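Local coordinates for response regulator receiver protein (Desulfuromonas acetoxidans, PDB 2ZAY) that probably works as the receiver module of a larger two-component signalling protein, a domain of the CheY type that typically receives a phosphoryl group from a partner kinase, at residues P84-S89 against D107-P112; V14-P19 against I57-M62; R10-D15 against D34-G39. All blocks are in the same frame, centred on the assembly; numbering follows the deposited sequence.

Interaction 1: P84-S89 against D107-P112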
loop_
_atom_site.group_PDB
_atom_site.type_symbol
_atom_site.label_atom_id
_atom_site.label_comp_id
_atom_site.label_asym_id
_atom_site.label_seq_id
_atom_site.Cartn_x
_atom_site.Cartn_y
_atom_site.Cartn_z
ATOM N N PRO A 84 -4.923 7.004 -2.787
ATOM C CA PRO A 84 -4.126 7.066 -1.555
ATOM C C PRO A 84 -3.157 5.897 -1.433
ATOM O O PRO A 84 -3.462 4.780 -1.851
ATOM C CB PRO A 84 -5.185 7.069 -0.451
ATOM C CG PRO A 84 -6.322 6.282 -1.062
ATOM C CD PRO A 84 -6.356 6.819 -2.484
ATOM N N VAL A 85 -1.988 6.164 -0.861
ATOM C CA VAL A 85 -0.971 5.122 -0.705
ATOM C C VAL A 85 -0.512 5.016 0.744
ATOM O O VAL A 85 -0.131 6.014 1.364
ATOM C CB VAL A 85 0.267 5.407 -1.607
ATOM C CG1 VAL A 85 1.231 4.211 -1.568
ATOM C CG2 VAL A 85 -0.183 5.672 -3.049
ATOM N N ILE A 86 -0.565 3.801 1.284
ATOM C CA ILE A 86 -0.131 3.536 2.655
ATOM C C ILE A 86 1.215 2.829 2.579
ATOM O O ILE A 86 1.385 1.909 1.777
ATOM C CB ILE A 86 -1.110 2.591 3.403
ATOM C CG1 ILE A 86 -2.430 3.314 3.701
ATOM C CG2 ILE A 86 -0.464 2.097 4.714
ATOM C CD1 ILE A 86 -3.436 2.431 4.413
ATOM N N ALA A 87 2.175 3.259 3.393
ATOM C CA ALA A 87 3.480 2.616 3.405
ATOM C C ALA A 87 3.574 1.606 4.538
ATOM O O ALA A 87 3.101 1.851 5.646
ATOM C CB ALA A 87 4.594 3.657 3.550
ATOM N N LEU A 88 4.191 0.469 4.237
ATOM C CA LEU A 88 4.407 -0.599 5.199
ATOM C C LEU A 88 5.925 -0.721 5.300
ATOM O O LEU A 88 6.603 -0.854 4.289
ATOM C CB LEU A 88 3.805 -1.903 4.673
ATOM C CG LEU A 88 2.582 -2.481 5.386
ATOM C CD1 LEU A 88 1.536 -1.411 5.635
ATOM C CD2 LEU A 88 2.024 -3.624 4.543
ATOM N N SER A 89 6.475 -0.663 6.505
ATOM C CA SER A 89 7.921 -0.759 6.607
ATOM C C SER A 89 8.414 -1.617 7.748
ATOM O O SER A 89 7.892 -1.559 8.864
ATOM C CB SER A 89 8.538 0.636 6.723
ATOM O OG SER A 89 9.942 0.542 6.899
ATOM N N ASP A 107 -0.663 7.154 4.986
ATOM C CA ASP A 107 -0.450 6.558 6.306
ATOM C C ASP A 107 0.843 5.745 6.280
ATOM O O ASP A 107 1.413 5.493 5.211
ATOM C CB ASP A 107 -1.625 5.659 6.733
ATOM C CG ASP A 107 -1.795 5.601 8.259
ATOM O OD1 ASP A 107 -0.810 5.857 8.989
ATOM O OD2 ASP A 107 -2.909 5.294 8.735
ATOM N N PHE A 108 1.306 5.353 7.461
ATOM C CA PHE A 108 2.535 4.578 7.602
ATOM C C PHE A 108 2.308 3.523 8.678
ATOM O O PHE A 108 1.894 3.849 9.796
ATOM C CB PHE A 108 3.679 5.504 8.012
ATOM C CG PHE A 108 4.990 4.796 8.218
ATOM C CD1 PHE A 108 5.891 4.652 7.169
ATOM C CD2 PHE A 108 5.321 4.272 9.466
ATOM C CE1 PHE A 108 7.111 3.997 7.356
ATOM C CE2 PHE A 108 6.536 3.613 9.671
ATOM C CZ PHE A 108 7.434 3.477 8.611
ATOM N N ILE A 109 2.576 2.265 8.347
ATOM C CA ILE A 109 2.374 1.174 9.291
ATOM C C ILE A 109 3.633 0.340 9.431
ATOM O O ILE A 109 4.176 -0.155 8.443
ATOM C CB ILE A 109 1.231 0.251 8.826
ATOM C CG1 ILE A 109 -0.034 1.076 8.576
ATOM C CG2 ILE A 109 0.966 -0.828 9.882
ATOM C CD1 ILE A 109 -1.180 0.261 7.996
ATOM N N ALA A 110 4.093 0.184 10.667
ATOM C CA ALA A 110 5.291 -0.596 10.934
ATOM C C ALA A 110 5.010 -2.094 10.974
ATOM O O ALA A 110 4.027 -2.536 11.573
ATOM C CB ALA A 110 5.911 -0.155 12.256
ATOM N N LYS A 111 5.865 -2.868 10.312
ATOM C CA LYS A 111 5.752 -4.321 10.320
ATOM C C LYS A 111 6.300 -4.761 11.684
ATOM O O LYS A 111 7.019 -4.005 12.337
ATOM C CB LYS A 111 6.612 -4.938 9.208
ATOM C CG LYS A 111 6.083 -4.772 7.789
ATOM C CD LYS A 111 7.106 -5.298 6.786
ATOM C CE LYS A 111 6.456 -5.922 5.552
ATOM N NZ LYS A 111 5.597 -4.979 4.800
ATOM N N PRO A 112 5.957 -5.979 12.141
ATOM C CA PRO A 112 5.094 -6.943 11.459
ATOM C C PRO A 112 3.668 -6.423 11.392
ATOM O O PRO A 112 3.228 -5.665 12.257
ATOM C CB PRO A 112 5.229 -8.196 12.323
ATOM C CG PRO A 112 5.452 -7.634 13.685
ATOM C CD PRO A 112 6.449 -6.538 13.414
#

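Interaction 2: V14-P19 against I57-M62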
loop_
_atom_site.group_PDB
_atom_site.type_symbol
_atom_site.label_atom_id
_atom_site.label_comp_id
_atom_site.label_asym_id
_atom_site.label_seq_id
_atom_site.Cartn_x
_atom_site.Cartn_y
_atom_site.Cartn_z
ATOM N N VAL A 14 1.552 -4.256 -2.547
ATOM C CA VAL A 14 2.846 -4.493 -3.195
ATOM C C VAL A 14 3.891 -4.809 -2.118
ATOM O O VAL A 14 4.167 -3.977 -1.252
ATOM C CB VAL A 14 3.327 -3.237 -3.975
ATOM C CG1 VAL A 14 4.491 -3.610 -4.885
ATOM C CG2 VAL A 14 2.186 -2.635 -4.776
ATOM N N ASP A 15 4.474 -6.003 -2.166
ATOM C CA ASP A 15 5.473 -6.394 -1.167
ATOM C C ASP A 15 6.387 -7.453 -1.776
ATOM O O ASP A 15 5.930 -8.285 -2.561
ATOM C CB ASP A 15 4.780 -6.963 0.077
ATOM C CG ASP A 15 5.704 -7.021 1.289
ATOM O OD1 ASP A 15 5.784 -6.019 2.026
ATOM O OD2 ASP A 15 6.360 -8.062 1.496
ATOM N N THR A 16 7.670 -7.428 -1.418
ATOM C CA THR A 16 8.621 -8.389 -1.964
ATOM C C THR A 16 8.555 -9.763 -1.290
ATOM O O THR A 16 9.196 -10.714 -1.741
ATOM C CB THR A 16 10.073 -7.848 -1.902
ATOM O OG1 THR A 16 10.394 -7.468 -0.559
ATOM C CG2 THR A 16 10.231 -6.638 -2.820
ATOM N N GLN A 17 7.789 -9.866 -0.211
ATOM C CA GLN A 17 7.621 -11.142 0.477
ATOM C C GLN A 17 6.157 -11.315 0.865
ATOM O O GLN A 17 5.800 -11.362 2.047
ATOM C CB GLN A 17 8.537 -11.229 1.709
ATOM C CG GLN A 17 8.299 -10.177 2.768
ATOM C CD GLN A 17 9.489 -10.018 3.701
ATOM O OE1 GLN A 17 10.608 -9.746 3.258
ATOM N NE2 GLN A 17 9.252 -10.181 5.002
ATOM N N LEU A 18 5.314 -11.401 -0.161
ATOM C CA LEU A 18 3.875 -11.572 0.008
ATOM C C LEU A 18 3.495 -12.766 0.886
ATOM O O LEU A 18 2.520 -12.704 1.636
ATOM C CB LEU A 18 3.206 -11.698 -1.364
ATOM C CG LEU A 18 3.138 -10.405 -2.186
ATOM C CD1 LEU A 18 2.706 -10.707 -3.611
ATOM C CD2 LEU A 18 2.159 -9.437 -1.523
ATOM N N PRO A 19 4.247 -13.876 0.794
ATOM C CA PRO A 19 3.922 -15.042 1.621
ATOM C C PRO A 19 3.875 -14.694 3.111
ATOM O O PRO A 19 3.067 -15.238 3.861
ATOM C CB PRO A 19 5.047 -16.016 1.288
ATOM C CG PRO A 19 5.310 -15.719 -0.152
ATOM C CD PRO A 19 5.311 -14.204 -0.174
ATOM N N ILE A 57 -1.239 -0.230 -0.961
ATOM C CA ILE A 57 -0.396 -0.464 0.206
ATOM C C ILE A 57 0.920 -0.993 -0.354
ATOM O O ILE A 57 0.935 -2.002 -1.059
ATOM C CB ILE A 57 -1.000 -1.540 1.127
ATOM C CG1 ILE A 57 -2.367 -1.091 1.643
ATOM C CG2 ILE A 57 -0.052 -1.823 2.282
ATOM C CD1 ILE A 57 -3.128 -2.195 2.385
ATOM N N THR A 58 2.024 -0.323 -0.054
ATOM C CA THR A 58 3.299 -0.789 -0.578
ATOM C C THR A 58 4.397 -0.863 0.462
ATOM O O THR A 58 4.436 -0.071 1.403
ATOM C CB THR A 58 3.808 0.117 -1.722
ATOM O OG1 THR A 58 5.047 -0.403 -2.213
ATOM C CG2 THR A 58 4.039 1.551 -1.226
ATOM N N GLU A 59 5.283 -1.839 0.292
ATOM C CA GLU A 59 6.425 -1.987 1.175
ATOM C C GLU A 59 7.254 -0.735 0.884
ATOM O O GLU A 59 7.355 -0.318 -0.268
ATOM C CB GLU A 59 7.215 -3.240 0.790
ATOM C CG GLU A 59 8.386 -3.556 1.699
ATOM C CD GLU A 59 9.068 -4.862 1.320
ATOM O OE1 GLU A 59 9.915 -5.349 2.102
ATOM O OE2 GLU A 59 8.758 -5.397 0.235
ATOM N N ALA A 60 7.840 -0.136 1.914
ATOM C CA ALA A 60 8.635 1.072 1.724
ATOM C C ALA A 60 9.995 0.792 1.105
ATOM O O ALA A 60 10.383 1.417 0.119
ATOM C CB ALA A 60 8.813 1.786 3.051
ATOM N N ASN A 61 10.721 -0.155 1.680
ATOM C CA ASN A 61 12.047 -0.482 1.180
ATOM C C ASN A 61 12.084 -1.768 0.364
ATOM O O ASN A 61 12.110 -2.862 0.921
ATOM C CB ASN A 61 13.011 -0.574 2.363
ATOM C CG ASN A 61 12.964 0.666 3.238
ATOM O OD1 ASN A 61 13.408 1.741 2.834
ATOM N ND2 ASN A 61 12.404 0.528 4.436
ATOM N N MET A 62 12.067 -1.621 -0.959
ATOM C CA MET A 62 12.129 -2.754 -1.881
ATOM C C MET A 62 13.379 -2.574 -2.749
ATOM O O MET A 62 13.710 -1.455 -3.153
ATOM C CB MET A 62 10.888 -2.805 -2.788
ATOM C CG MET A 62 9.567 -3.022 -2.065
ATOM S SD MET A 62 8.144 -3.286 -3.176
ATOM C CE MET A 62 7.884 -1.593 -3.812
#

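Interaction 3: R10-D15 against D34-G39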
loop_
_atom_site.group_PDB
_atom_site.type_symbol
_atom_site.label_atom_id
_atom_site.label_comp_id
_atom_site.label_asym_id
_atom_site.label_seq_id
_atom_site.Cartn_x
_atom_site.Cartn_y
_atom_site.Cartn_z
ATOM N N ARG A 10 -11.374 -2.247 -3.938
ATOM C CA ARG A 10 -10.194 -2.854 -4.546
ATOM C C ARG A 10 -8.988 -2.306 -3.806
ATOM O O ARG A 10 -8.813 -1.092 -3.717
ATOM C CB ARG A 10 -10.064 -2.469 -6.024
ATOM C CG ARG A 10 -11.269 -2.808 -6.890
ATOM C CD ARG A 10 -11.171 -2.115 -8.257
ATOM N NE ARG A 10 -12.499 -1.752 -8.738
ATOM C CZ ARG A 10 -12.926 -0.508 -8.910
ATOM N NH1 ARG A 10 -12.133 0.525 -8.650
ATOM N NH2 ARG A 10 -14.166 -0.296 -9.333
ATOM N N ILE A 11 -8.156 -3.199 -3.285
ATOM C CA ILE A 11 -6.968 -2.786 -2.554
ATOM C C ILE A 11 -5.745 -3.456 -3.170
ATOM O O ILE A 11 -5.675 -4.680 -3.203
ATOM C CB ILE A 11 -7.059 -3.213 -1.065
ATOM C CG1 ILE A 11 -8.348 -2.677 -0.435
ATOM C CG2 ILE A 11 -5.837 -2.709 -0.301
ATOM C CD1 ILE A 11 -8.382 -1.170 -0.253
ATOM N N MET A 12 -4.793 -2.676 -3.673
ATOM C CA MET A 12 -3.589 -3.283 -4.237
ATOM C C MET A 12 -2.511 -3.333 -3.163
ATOM O O MET A 12 -2.272 -2.350 -2.468
ATOM C CB MET A 12 -3.071 -2.497 -5.450
ATOM C CG MET A 12 -1.735 -3.037 -6.019
ATOM S SD MET A 12 -1.124 -2.201 -7.545
ATOM C CE MET A 12 -2.305 -2.619 -8.611
ATOM N N LEU A 13 -1.875 -4.491 -3.018
ATOM C CA LEU A 13 -0.805 -4.662 -2.036
ATOM C C LEU A 13 0.489 -5.025 -2.773
ATOM O O LEU A 13 0.514 -5.989 -3.532
ATOM C CB LEU A 13 -1.182 -5.775 -1.057
ATOM C CG LEU A 13 -0.145 -6.232 -0.036
ATOM C CD1 LEU A 13 0.231 -5.072 0.869
ATOM C CD2 LEU A 13 -0.723 -7.388 0.785
ATOM N N VAL A 14 1.552 -4.256 -2.547
ATOM C CA VAL A 14 2.846 -4.493 -3.195
ATOM C C VAL A 14 3.891 -4.809 -2.118
ATOM O O VAL A 14 4.167 -3.977 -1.252
ATOM C CB VAL A 14 3.327 -3.237 -3.975
ATOM C CG1 VAL A 14 4.491 -3.610 -4.885
ATOM C CG2 VAL A 14 2.186 -2.635 -4.776
ATOM N N ASP A 15 4.474 -6.003 -2.166
ATOM C CA ASP A 15 5.473 -6.394 -1.167
ATOM C C ASP A 15 6.387 -7.453 -1.776
ATOM O O ASP A 15 5.930 -8.285 -2.561
ATOM C CB ASP A 15 4.780 -6.963 0.077
ATOM C CG ASP A 15 5.704 -7.021 1.289
ATOM O OD1 ASP A 15 5.784 -6.019 2.026
ATOM O OD2 ASP A 15 6.360 -8.062 1.496
ATOM N N ASP A 34 -11.125 -6.601 -1.803
ATOM C CA ASP A 34 -10.713 -7.360 -2.978
ATOM C C ASP A 34 -9.218 -7.067 -3.107
ATOM O O ASP A 34 -8.835 -6.006 -3.599
ATOM C CB ASP A 34 -11.456 -6.853 -4.216
ATOM C CG ASP A 34 -11.206 -7.710 -5.441
ATOM O OD1 ASP A 34 -10.306 -8.581 -5.400
ATOM O OD2 ASP A 34 -11.911 -7.504 -6.450
ATOM N N ILE A 35 -8.384 -8.000 -2.658
ATOM C CA ILE A 35 -6.938 -7.800 -2.682
ATOM C C ILE A 35 -6.218 -8.167 -3.978
ATOM O O ILE A 35 -6.287 -9.298 -4.461
ATOM C CB ILE A 35 -6.255 -8.567 -1.529
ATOM C CG1 ILE A 35 -6.889 -8.178 -0.194
ATOM C CG2 ILE A 35 -4.766 -8.270 -1.520
ATOM C CD1 ILE A 35 -6.772 -6.703 0.151
ATOM N N ILE A 36 -5.518 -7.183 -4.526
ATOM C CA ILE A 36 -4.745 -7.347 -5.744
ATOM C C ILE A 36 -3.303 -7.397 -5.251
ATOM O O ILE A 36 -2.809 -6.428 -4.674
ATOM C CB ILE A 36 -4.962 -6.135 -6.688
ATOM C CG1 ILE A 36 -6.438 -6.080 -7.114
ATOM C CG2 ILE A 36 -4.040 -6.234 -7.901
ATOM C CD1 ILE A 36 -6.836 -4.791 -7.817
ATOM N N GLN A 37 -2.631 -8.526 -5.466
ATOM C CA GLN A 37 -1.258 -8.699 -4.987
ATOM C C GLN A 37 -0.159 -8.573 -6.031
ATOM O O GLN A 37 -0.180 -9.267 -7.041
ATOM C CB GLN A 37 -1.109 -10.064 -4.316
ATOM C CG GLN A 37 -2.075 -10.328 -3.186
ATOM C CD GLN A 37 -1.794 -11.650 -2.502
ATOM O OE1 GLN A 37 -0.677 -11.899 -2.053
ATOM N NE2 GLN A 37 -2.808 -12.504 -2.417
ATOM N N CYS A 38 0.813 -7.702 -5.763
ATOM C CA CYS A 38 1.948 -7.500 -6.655
ATOM C C CYS A 38 3.243 -7.757 -5.882
ATOM O O CYS A 38 3.404 -7.308 -4.741
ATOM C CB CYS A 38 1.940 -6.077 -7.212
ATOM S SG CYS A 38 0.521 -5.742 -8.288
ATOM N N GLY A 39 4.165 -8.483 -6.512
ATOM C CA GLY A 39 5.423 -8.815 -5.870
ATOM C C GLY A 39 6.515 -7.768 -5.958
ATOM O O GLY A 39 7.519 -7.867 -5.252
#

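Interaction 1: P84-S89 against D107-P112
Ile109 fits its branched side chain between Ile86 and Leu88, while Phe108 lies beside Ala87 and Ser89 on the other face of the sheet. Strands 85-89 and 107-110 run parallel here in the CheY-like receiver fold. They are joined through helix 94-103 as a beta-alpha-beta unit. Leu88 and Ile109 point the same way, and Leu88 CD1 presses on Ile109 CB at 3.6 Å. Ile109 CD1 fills the hollow between Leu88 CD1 and Ile86 CG2, 3.8 Å from the latter. Helix 115-129 closes over Ile109. On the opposite face, Phe108 has CG anti to its backbone N (chi1 179°), which lays the ring obliquely along the small residues of strand 85-89. Phe108 CZ is 3.6 Å from Ser89 CB, and Phe108 CD1 is 4.0 Å from Ala87 CB. Leu100 of helix 94-103 touches both Phe108 and Ala87. In the last bridge, Ser89 with Ala110, Ser89 O accepts a bond from Lys111 N at 2.8 Å. The Lys111 chain then bends at chi3 and chi4 and crosses Leu88 at about a right angle. Lys111 NZ, salt-bridged to Asp15, passes 3.6 Å from Leu88 CB.

Interaction 2: V14-P19 against I57-M62
Glu59 OE2 takes two hydrogen bonds from Thr16. Thr16 N reaches Glu59 OE2 at 2.8 Å, nearly along the C-O axis and almost straight (171°). Thr16 OG1 donates to the syn lone pair of Glu59 OE2, also at 2.8 Å. The glutamate has CG anti to the backbone N (chi1 -176°) and an extended chain beyond it, which carries the carboxylate across to the loop after strand 9-14. Thr16 turns OG1 between its backbone N and carbonyl carbon, on the side of that carboxylate. An alanine in place of Glu59 would probably leave Thr16 N and OG1 without their shared acceptor and free the loop to shift.

The carboxylates of Asp15 and Glu59 stack with their planes 11° apart, and Asp15 OD1 is 3.5 Å from Glu59 OE2. Lys111 forms a salt bridge with Asp15 OD1, which probably eases this meeting of like charges. Asp15 OD2 accepts from Gln17 N in an Asx turn that shapes the loop. These residues lie at the C-terminal ends of the parallel strands, where receiver domains keep their acidic pocket. Glu59 probably occupies the place where this family usually has the phosphoacceptor aspartate.

Backbone bonds join the two segments just before these carboxylates. Val14 N donates to Ile57 O at 2.8 Å, and Glu59 N donates to Val14 O at 2.9 Å. Val14 thus bridges in parallel to Thr58.

The apolar part is Met62. It crosses Val14 at about a right angle, with Met62 SD 4.0 Å from Val14 CG1. Thr16 CG2 rests 3.8 Å from Met62 CG.

Interaction 3: R10-D15 against D34-G39
Leu13 N donates to Ile36 O at 2.7 Å, the shortest of the five backbone bonds that zip strand 9-14 to strand 33-38. The bond is nearly straight, at 170°. Ile11 and Leu13 each use both N and O toward the partner strand. Asp15 N adds a longer bond to Cys38 O at 3.1 Å, which carries the pairing one residue past strand 9-14. The axes of the portions 10-14 and 34-38 come within 4.6 Å and are twisted by 25°, and every bridge is parallel.

Side chains pair on both faces. On one, Ile35 and Ile11 cross obliquely. Ile35 CG1 lies anti to the carbonyl carbon, and chi2 of -61° turns Ile35 CD1 back to Ile11 CB, 3.7 Å away. On the other face, Met12 runs out with CG anti to its backbone N and then bends at chi3. Met12 CE meets Ile36 CG2 at 4.1 Å, while Met12 SD lies 4.0 Å from Cys38 SG. Cys38 CB also packs loosely against Val14 CG2. Arg10 and Asp34 share this face at the start of the strands. Their charged groups stay apart, with Arg10 NE 6.2 Å from Asp34 OD2, and Arg10 NH1 bonds instead to His52 O.

Helix 22-31 links the two strands as a beta-alpha-beta crossover. It packs on the face of Ile35 and Leu13, where Ile25 touches both. Helix 41-51 lies over the other face, with Val47 and Ala48 on Met12, while strand 55-59 flanks strand 9-14 on the side away from 33-38.

All three contacts belong to one five-stranded parallel sheet. Interaction 3 joins outer strand 33-38 to strand 9-14, and interaction 1 joins strand 85-89 to the other outer strand, 107-110. Both are strand pairs of beta-alpha-beta units, held by backbone bonds and apolar packing, with a phenylalanine ring in interaction 1 and sulfurs in interaction 3. Interaction 1 is buried, whereas interaction 3 is partly buried. Interaction 2 links strand 9-14 to central strand 55-59. It is buried, but its chemistry turns acidic and polar at the strand ends. Val14 and Asp15 belong to both interactions 2 and 3. Lys111 of interaction 1 reaches across to Asp15, and Leu88 N probably bonds to Thr58 O of interaction 2.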